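Local coordinates for activator of Hsp90 ATPase homologue 1/2-like C-terminal domain-containing protein (Mycobacterium smegmatis, PDB 3UID) that probably acts as a type II toxin, as its homologue in the tuberculosis bacillus does, and has the helix-grip fold of the SRPBCC superfamily, at residues H54-G59 with T81-P86; T63-G68 with E98-N103; L15-E20 with G143-A148. All blocks are in the same frame, centred on the assembly; numbering follows the deposited sequence. Where two conformers were deposited one is given.

Contact 1. Residues H54-G59 with T81-P86; sequences HDLRPG and TAVDEP
Arg57 and Pro58 run beside the end of strand 73-84, with the CA atoms of Pro58 and Thr81 4.8 Å apart and those of Arg57 and Val83 5.9 Å apart. An inverse gamma turn centred on Leu56 brings the chain to this point. Val83 is the side chain on which the loop rests. Its CG2 lies against the ring of Pro58, 3.7 Å from Pro58 CD, and sits equally close to Arg57 CA; Leu56 adds a looser apolar contact. The proline ring crosses the valine at about a right angle. Arg57 reaches the valine beside the proline: its CB starts away from the strand, but bends at chi2 (64°) and chi3 (-100°) fold the chain back over the valine, so that Arg57 NE comes to 3.8 Å from Val83 CB. At the tip, Arg57 NH2 meets Val83 O at 3.2 Å. The carbonyl oxygen lies at the edge of the guanidinium, near its plane, yet the N-H points well off it (123°) and the bond is weak. Arg57 NE is buried here without a polar partner in the model. Just before Val83, Thr81 and Ala82 both face Ser90 in a classic beta bulge. The whole loop joins strands 50-54 and 61-67; Leu56 also touches Phe89 of strand 88-96, Val83 leans on Trp29 of helix 25-33, and a backbone bond ties Gly59 to Ile80 of strand 73-84.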
loop_
_atom_site.group_PDB
_atom_site.type_symbol
_atom_site.label_atom_id
_atom_site.label_comp_id
_atom_site.label_asym_id
_atom_site.label_seq_id
_atom_site.Cartn_x
_atom_site.Cartn_y
_atom_site.Cartn_z
ATOM N N HIS A 54 -5.681 -0.435 -13.293
ATOM C CA HIS A 54 -6.202 0.168 -12.072
ATOM C C HIS A 54 -7.706 0.428 -12.221
ATOM O O HIS A 54 -8.138 1.195 -13.082
ATOM C CB HIS A 54 -5.445 1.470 -11.806
ATOM C CG HIS A 54 -5.887 2.202 -10.574
ATOM N ND1 HIS A 54 -7.062 2.922 -10.517
ATOM C CD2 HIS A 54 -5.294 2.352 -9.364
ATOM C CE1 HIS A 54 -7.180 3.474 -9.322
ATOM N NE2 HIS A 54 -6.123 3.142 -8.602
ATOM N N ASP A 55 -8.491 -0.235 -11.383
ATOM C CA ASP A 55 -9.935 -0.082 -11.378
ATOM C C ASP A 55 -10.359 -0.145 -9.913
ATOM O O ASP A 55 -10.540 -1.234 -9.373
ATOM C CB ASP A 55 -10.535 -1.238 -12.171
ATOM C CG ASP A 55 -12.047 -1.175 -12.282
ATOM O OD1 ASP A 55 -12.669 -0.176 -11.851
ATOM O OD2 ASP A 55 -12.603 -2.147 -12.826
ATOM N N LEU A 56 -10.466 1.009 -9.255
ATOM C CA LEU A 56 -10.795 1.019 -7.822
ATOM C C LEU A 56 -12.297 0.939 -7.582
ATOM O O LEU A 56 -12.951 1.939 -7.272
ATOM C CB LEU A 56 -10.198 2.246 -7.126
ATOM C CG LEU A 56 -10.213 2.266 -5.594
ATOM C CD1 LEU A 56 -9.475 1.086 -5.018
ATOM C CD2 LEU A 56 -9.622 3.577 -5.070
ATOM N N ARG A 57 -12.827 -0.270 -7.731
ATOM C CA ARG A 57 -14.242 -0.545 -7.525
ATOM C C ARG A 57 -14.307 -2.012 -7.132
ATOM O O ARG A 57 -13.417 -2.788 -7.487
ATOM C CB ARG A 57 -15.037 -0.283 -8.809
ATOM C CG ARG A 57 -16.488 0.133 -8.568
ATOM C CD ARG A 57 -16.593 1.483 -7.839
ATOM N NE ARG A 57 -16.857 1.354 -6.403
ATOM C CZ ARG A 57 -17.865 1.951 -5.771
ATOM N NH1 ARG A 57 -18.704 2.722 -6.451
ATOM N NH2 ARG A 57 -18.036 1.782 -4.463
ATOM N N PRO A 58 -15.340 -2.406 -6.380
ATOM C CA PRO A 58 -15.427 -3.817 -5.989
ATOM C C PRO A 58 -15.424 -4.735 -7.212
ATOM O O PRO A 58 -16.163 -4.493 -8.170
ATOM C CB PRO A 58 -16.763 -3.887 -5.246
ATOM C CG PRO A 58 -16.943 -2.501 -4.695
ATOM C CD PRO A 58 -16.407 -1.595 -5.769
ATOM N N GLY A 59 -14.591 -5.771 -7.174
ATOM C CA GLY A 59 -14.413 -6.654 -8.311
ATOM C C GLY A 59 -13.321 -6.189 -9.255
ATOM O O GLY A 59 -12.920 -6.913 -10.165
ATOM N N THR A 81 -12.144 -5.700 -3.038
ATOM C CA THR A 81 -13.356 -6.314 -2.508
ATOM C C THR A 81 -14.405 -5.321 -1.986
ATOM O O THR A 81 -15.601 -5.626 -1.988
ATOM C CB THR A 81 -13.032 -7.334 -1.408
ATOM O OG1 THR A 81 -12.346 -6.674 -0.343
ATOM C CG2 THR A 81 -12.165 -8.467 -1.961
ATOM N N ALA A 82 -13.965 -4.146 -1.548
ATOM C CA ALA A 82 -14.890 -3.131 -1.052
ATOM C C ALA A 82 -14.317 -1.750 -1.296
ATOM O O ALA A 82 -13.104 -1.567 -1.226
ATOM C CB ALA A 82 -15.156 -3.337 0.433
ATOM N N VAL A 83 -15.189 -0.786 -1.591
ATOM C CA VAL A 83 -14.783 0.600 -1.786
ATOM C C VAL A 83 -15.809 1.526 -1.126
ATOM O O VAL A 83 -16.988 1.485 -1.453
ATOM C CB VAL A 83 -14.656 0.937 -3.288
ATOM C CG1 VAL A 83 -14.261 2.402 -3.479
ATOM C CG2 VAL A 83 -13.651 0.011 -3.964
ATOM N N ASP A 84 -15.340 2.361 -0.201
ATOM C CA ASP A 84 -16.197 3.261 0.555
ATOM C C ASP A 84 -15.534 4.640 0.568
ATOM O O ASP A 84 -14.922 5.053 1.545
ATOM C CB ASP A 84 -16.400 2.702 1.971
ATOM C CG ASP A 84 -17.119 3.668 2.897
ATOM O OD1 ASP A 84 -17.906 4.508 2.416
ATOM O OD2 ASP A 84 -16.888 3.574 4.120
ATOM N N GLU A 85 -15.637 5.344 -0.555
ATOM C CA GLU A 85 -14.992 6.646 -0.700
ATOM C C GLU A 85 -15.604 7.679 0.256
ATOM O O GLU A 85 -16.825 7.752 0.401
ATOM C CB GLU A 85 -15.135 7.143 -2.149
ATOM C CG GLU A 85 -14.523 8.516 -2.376
ATOM C CD GLU A 85 -14.728 9.022 -3.798
ATOM O OE1 GLU A 85 -15.124 8.218 -4.666
ATOM O OE2 GLU A 85 -14.483 10.222 -4.049
ATOM N N PRO A 86 -14.758 8.495 0.910
ATOM C CA PRO A 86 -13.294 8.508 0.864
ATOM C C PRO A 86 -12.683 7.867 2.104
ATOM O O PRO A 86 -11.517 8.134 2.397
ATOM C CB PRO A 86 -12.993 10.000 0.922
ATOM C CG PRO A 86 -14.031 10.511 1.880
ATOM C CD PRO A 86 -15.285 9.710 1.563
#

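Contact 2. Residues T63-G68 with E98-N103; sequences TYFMTG and EDFNPN
Thr63 places its CB squarely over one face of the Phe100 ring, 3.7 Å from the centroid and 9° off the ring normal, a CH-pi contact. Its OG1 is hydrogen-bonded to the backbone N of Asp53, which fixes the threonine's rotation. Tyr64 meets the same ring with its backbone: Tyr64 O lies at the ring's edge, near its plane, 3.4 Å from Phe100 CE1. The tyrosine side chain leaves by the other face of the sheet, where its OH is hydrogen-bonded to Asp93 and its ring packs edge-to-face with Trp42 and Trp78. The strand is part of the antiparallel sheet of the SRPBCC fold, and the loop between strands 88-96 and 109-118 folds back over the face carrying Thr63 and Phe65. The Phe65 ring is nearly parallel to that of Phe100 (13°) but slid aside, with centroids 5.0 Å apart; Phe65 CE1 and Phe100 CZ touch at 3.5 Å. Glu98, bent at chi2 (86°), stacks its carboxylate on a face of Phe65, its OE2 3.5 Å from Phe65 CZ, while Glu98 O lies in plane at that ring's edge. Lys73 forms a salt bridge with Glu98 OE2 and a cation-pi contact with Phe65.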
loop_
_atom_site.group_PDB
_atom_site.type_symbol
_atom_site.label_atom_id
_atom_site.label_comp_id
_atom_site.label_asym_id
_atom_site.label_seq_id
_atom_site.Cartn_x
_atom_site.Cartn_y
_atom_site.Cartn_z
ATOM N N THR A 63 -2.938 -3.682 -10.820
ATOM C CA THR A 63 -1.714 -4.460 -11.060
ATOM C C THR A 63 -0.519 -3.531 -11.135
ATOM O O THR A 63 -0.625 -2.427 -11.649
ATOM C CB THR A 63 -1.805 -5.314 -12.328
ATOM O OG1 THR A 63 -1.980 -4.471 -13.484
ATOM C CG2 THR A 63 -2.985 -6.270 -12.217
ATOM N N TYR A 64 0.618 -3.955 -10.604
ATOM C CA TYR A 64 1.735 -3.021 -10.452
ATOM C C TYR A 64 3.107 -3.684 -10.482
ATOM O O TYR A 64 3.259 -4.878 -10.165
ATOM C CB TYR A 64 1.599 -2.259 -9.127
ATOM C CG TYR A 64 1.522 -3.166 -7.921
ATOM C CD1 TYR A 64 0.293 -3.485 -7.353
ATOM C CD2 TYR A 64 2.670 -3.737 -7.378
ATOM C CE1 TYR A 64 0.210 -4.328 -6.253
ATOM C CE2 TYR A 64 2.592 -4.588 -6.282
ATOM C CZ TYR A 64 1.357 -4.868 -5.725
ATOM O OH TYR A 64 1.269 -5.716 -4.641
ATOM N N PHE A 65 4.104 -2.899 -10.867
ATOM C CA PHE A 65 5.501 -3.270 -10.684
ATOM C C PHE A 65 6.102 -2.344 -9.648
ATOM O O PHE A 65 5.805 -1.148 -9.631
ATOM C CB PHE A 65 6.298 -3.116 -11.983
ATOM C CG PHE A 65 5.808 -3.971 -13.112
ATOM C CD1 PHE A 65 5.552 -5.312 -12.918
ATOM C CD2 PHE A 65 5.611 -3.425 -14.373
ATOM C CE1 PHE A 65 5.112 -6.106 -13.963
ATOM C CE2 PHE A 65 5.174 -4.214 -15.427
ATOM C CZ PHE A 65 4.920 -5.558 -15.217
ATOM N N MET A 66 6.966 -2.901 -8.806
ATOM C CA MET A 66 7.691 -2.099 -7.839
ATOM C C MET A 66 9.149 -2.507 -7.855
ATOM O O MET A 66 9.506 -3.564 -8.383
ATOM C CB MET A 66 7.128 -2.286 -6.431
ATOM C CG MET A 66 5.696 -1.821 -6.252
ATOM S SD MET A 66 5.121 -2.184 -4.589
ATOM C CE MET A 66 6.306 -1.268 -3.621
ATOM N N THR A 67 9.992 -1.644 -7.302
ATOM C CA THR A 67 11.403 -1.958 -7.129
ATOM C C THR A 67 11.660 -2.205 -5.647
ATOM O O THR A 67 11.473 -1.309 -4.829
ATOM C CB THR A 67 12.296 -0.799 -7.576
ATOM O OG1 THR A 67 12.025 -0.503 -8.944
ATOM C CG2 THR A 67 13.763 -1.172 -7.433
ATOM N N GLY A 68 12.056 -3.426 -5.300
ATOM C CA GLY A 68 12.412 -3.764 -3.928
ATOM C C GLY A 68 13.638 -3.058 -3.373
ATOM O O GLY A 68 14.368 -2.390 -4.092
ATOM N N GLU A 98 6.195 -11.100 -14.125
ATOM C CA GLU A 98 6.030 -9.940 -14.998
ATOM C C GLU A 98 4.673 -9.953 -15.710
ATOM O O GLU A 98 4.161 -8.905 -16.112
ATOM C CB GLU A 98 7.167 -9.895 -16.021
ATOM C CG GLU A 98 7.233 -8.597 -16.818
ATOM C CD GLU A 98 8.030 -7.509 -16.128
ATOM O OE1 GLU A 98 8.648 -7.792 -15.081
ATOM O OE2 GLU A 98 8.050 -6.366 -16.638
ATOM N N ASP A 99 4.101 -11.144 -15.874
ATOM C CA ASP A 99 2.824 -11.302 -16.575
ATOM C C ASP A 99 1.623 -11.234 -15.646
ATOM O O ASP A 99 0.484 -11.469 -16.065
ATOM C CB ASP A 99 2.801 -12.642 -17.312
ATOM C CG ASP A 99 3.864 -12.732 -18.385
ATOM O OD1 ASP A 99 4.216 -11.684 -18.975
ATOM O OD2 ASP A 99 4.362 -13.851 -18.633
ATOM N N PHE A 100 1.903 -10.934 -14.385
ATOM C CA PHE A 100 0.917 -10.925 -13.291
ATOM C C PHE A 100 0.329 -12.287 -12.951
ATOM O O PHE A 100 -0.764 -12.376 -12.394
ATOM C CB PHE A 100 -0.160 -9.850 -13.498
ATOM C CG PHE A 100 0.416 -8.475 -13.600
ATOM C CD1 PHE A 100 1.066 -7.919 -12.518
ATOM C CD2 PHE A 100 0.380 -7.776 -14.793
ATOM C CE1 PHE A 100 1.641 -6.654 -12.606
ATOM C CE2 PHE A 100 0.942 -6.510 -14.885
ATOM C CZ PHE A 100 1.583 -5.963 -13.796
ATOM N N ASN A 101 1.081 -13.341 -13.251
ATOM C CA ASN A 101 0.729 -14.667 -12.771
ATOM C C ASN A 101 1.405 -14.938 -11.432
ATOM O O ASN A 101 2.601 -14.709 -11.284
ATOM C CB ASN A 101 1.121 -15.741 -13.789
ATOM C CG ASN A 101 0.463 -15.526 -15.136
ATOM O OD1 ASN A 101 1.123 -15.523 -16.177
ATOM N ND2 ASN A 101 -0.840 -15.296 -15.116
ATOM N N PRO A 102 0.646 -15.433 -10.446
ATOM C CA PRO A 102 1.258 -15.819 -9.171
ATOM C C PRO A 102 2.542 -16.616 -9.380
ATOM O O PRO A 102 2.565 -17.585 -10.142
ATOM C CB PRO A 102 0.175 -16.685 -8.529
ATOM C CG PRO A 102 -1.106 -16.032 -8.995
ATOM C CD PRO A 102 -0.815 -15.624 -10.439
ATOM N N ASN A 103 3.615 -16.200 -8.711
ATOM C CA ASN A 103 4.908 -16.839 -8.898
ATOM C C ASN A 103 5.620 -17.201 -7.590
ATOM O O ASN A 103 6.836 -17.439 -7.582
ATOM C CB ASN A 103 5.817 -15.975 -9.777
ATOM C CG ASN A 103 6.232 -14.696 -9.096
ATOM O OD1 ASN A 103 5.565 -14.229 -8.170
ATOM N ND2 ASN A 103 7.338 -14.108 -9.553
#

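Contact 3. Residues L15-E20 with G143-A148; sequences LTITAE and GVIEGA
Leu15 and Ile17, two residues apart on strand 14-21 and so on the same face, point at the first turn of helix 144-158. From its root, Leu15 sends CB toward the helix; CG, anti to the backbone N (chi1 171°), carries the branch onward. Neither of these stem carbons comes close to the helix. It is the end methyl CD2 that arrives, meeting Val144 CG1 tip to tip at 3.7 Å and lying 4.0 Å from Ile145 CG1, so one methyl sits against two successive helix residues. Ile17 makes the matching reach one turn along. Its CG1 is swung beside the backbone N, and the terminal CD1 settles on the CB of Ala148 at 3.5 Å, with Ile145 CG2 at 4.2 Å from Ile17 CD1. The contact is aliphatic throughout, mostly methyl on methyl, with the small alanine where the isoleucine comes nearest. The short axes stay 10.5 Å apart and are inclined by only 21°, the helix running much the same way as the strand. Gly143 precedes the helix as N-cap residue; its positive phi closes helix 133-141 in a Schellman motif before the chain turns into the next helix. Leu140 and Val6 extend the apolar patch around Leu15 and Ile145. This packing of a curved antiparallel sheet on the long C-terminal helix through aliphatic side chains is characteristic of the helix-grip fold of the Bet v 1-like proteins.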
loop_
_atom_site.group_PDB
_atom_site.type_symbol
_atom_site.label_atom_id
_atom_site.label_comp_id
_atom_site.label_asym_id
_atom_site.label_seq_id
_atom_site.Cartn_x
_atom_site.Cartn_y
_atom_site.Cartn_z
ATOM N N LEU A 15 -0.192 -7.074 10.239
ATOM C CA LEU A 15 0.788 -5.992 10.227
ATOM C C LEU A 15 0.053 -4.691 9.948
ATOM O O LEU A 15 -0.566 -4.530 8.898
ATOM C CB LEU A 15 1.867 -6.235 9.167
ATOM C CG LEU A 15 2.817 -5.060 8.939
ATOM C CD1 LEU A 15 3.657 -4.790 10.179
ATOM C CD2 LEU A 15 3.714 -5.329 7.745
ATOM N N THR A 16 0.084 -3.783 10.918
ATOM C CA THR A 16 -0.628 -2.519 10.814
ATOM C C THR A 16 0.361 -1.368 10.800
ATOM O O THR A 16 1.222 -1.265 11.678
ATOM C CB THR A 16 -1.627 -2.353 11.974
ATOM O OG1 THR A 16 -2.580 -3.423 11.928
ATOM C CG2 THR A 16 -2.369 -1.046 11.845
ATOM N N ILE A 17 0.266 -0.543 9.768
ATOM C CA ILE A 17 1.066 0.664 9.690
ATOM C C ILE A 17 0.121 1.857 9.785
ATOM O O ILE A 17 -0.923 1.900 9.127
ATOM C CB ILE A 17 1.885 0.695 8.396
ATOM C CG1 ILE A 17 2.826 -0.514 8.369
ATOM C CG2 ILE A 17 2.653 2.007 8.296
ATOM C CD1 ILE A 17 3.906 -0.448 7.316
ATOM N N THR A 18 0.467 2.802 10.645
ATOM C CA THR A 18 -0.337 3.999 10.822
ATOM C C THR A 18 0.485 5.197 10.371
ATOM O O THR A 18 1.694 5.260 10.614
ATOM C CB THR A 18 -0.755 4.171 12.297
ATOM O OG1 THR A 18 -1.405 2.978 12.757
ATOM C CG2 THR A 18 -1.701 5.359 12.463
ATOM N N ALA A 19 -0.167 6.123 9.679
ATOM C CA ALA A 19 0.480 7.348 9.232
ATOM C C ALA A 19 -0.407 8.528 9.533
ATOM O O ALA A 19 -1.616 8.375 9.693
ATOM C CB ALA A 19 0.725 7.298 7.736
ATOM N N GLU A 20 0.219 9.696 9.632
ATOM C CA GLU A 20 -0.513 10.947 9.698
ATOM C C GLU A 20 -0.093 11.841 8.546
ATOM O O GLU A 20 1.095 11.997 8.261
ATOM C CB GLU A 20 -0.303 11.620 11.050
ATOM C CG GLU A 20 -1.028 10.893 12.167
ATOM C CD GLU A 20 -0.710 11.438 13.543
ATOM O OE1 GLU A 20 -0.212 12.579 13.641
ATOM O OE2 GLU A 20 -0.964 10.716 14.531
ATOM N N GLY A 143 11.001 -7.065 3.044
ATOM C CA GLY A 143 11.111 -5.626 3.200
ATOM C C GLY A 143 9.810 -4.856 3.083
ATOM O O GLY A 143 9.836 -3.665 2.769
ATOM N N VAL A 144 8.680 -5.518 3.329
ATOM C CA VAL A 144 7.376 -4.878 3.189
ATOM C C VAL A 144 7.283 -3.539 3.939
ATOM O O VAL A 144 6.724 -2.569 3.422
ATOM C CB VAL A 144 6.214 -5.816 3.629
ATOM C CG1 VAL A 144 6.210 -6.013 5.136
ATOM C CG2 VAL A 144 4.877 -5.256 3.178
ATOM N N ILE A 145 7.840 -3.476 5.149
ATOM C CA ILE A 145 7.699 -2.252 5.939
ATOM C C ILE A 145 8.488 -1.082 5.328
ATOM O O ILE A 145 8.015 0.059 5.333
ATOM C CB ILE A 145 8.094 -2.449 7.421
ATOM C CG1 ILE A 145 7.221 -3.526 8.074
ATOM C CG2 ILE A 145 7.988 -1.109 8.173
ATOM C CD1 ILE A 145 7.732 -3.990 9.436
ATOM N N GLU A 146 9.689 -1.358 4.822
ATOM C CA GLU A 146 10.502 -0.333 4.162
ATOM C C GLU A 146 9.752 0.283 2.988
ATOM O O GLU A 146 9.738 1.499 2.813
ATOM C CB GLU A 146 11.797 -0.938 3.626
ATOM C CG GLU A 146 12.739 -1.454 4.675
ATOM C CD GLU A 146 13.808 -2.356 4.083
ATOM O OE1 GLU A 146 13.802 -3.571 4.391
ATOM O OE2 GLU A 146 14.648 -1.845 3.309
ATOM N N GLY A 147 9.152 -0.571 2.165
ATOM C CA GLY A 147 8.409 -0.112 1.007
ATOM C C GLY A 147 7.207 0.717 1.424
ATOM O O GLY A 147 6.919 1.764 0.839
ATOM N N ALA A 148 6.486 0.258 2.442
ATOM C CA ALA A 148 5.283 0.970 2.879
ATOM C C ALA A 148 5.654 2.338 3.448
ATOM O O ALA A 148 4.989 3.346 3.181
ATOM C CB ALA A 148 4.530 0.149 3.896
#

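All three contacts reach the same antiparallel sheet. Contacts 1 and 2 belong to its 50-54/61-67/73-84 end: their first segments nearly follow one another in the chain, yet their centres are 20 Å apart and they do not touch. Their segments alternate in sequence, so the two closures cross along the chain. Contact 3 brings strand 14-21, near the other border, to the C-terminal helix and spans both of the others in sequence. Its centre is 21 Å from that of contact 1, across the middle of the chain, and 19 Å from that of contact 2, whose nearest atoms come within about 5 Å. In relatives, ligand cavities lie between sheet and long helix; whether this protein uses one is open.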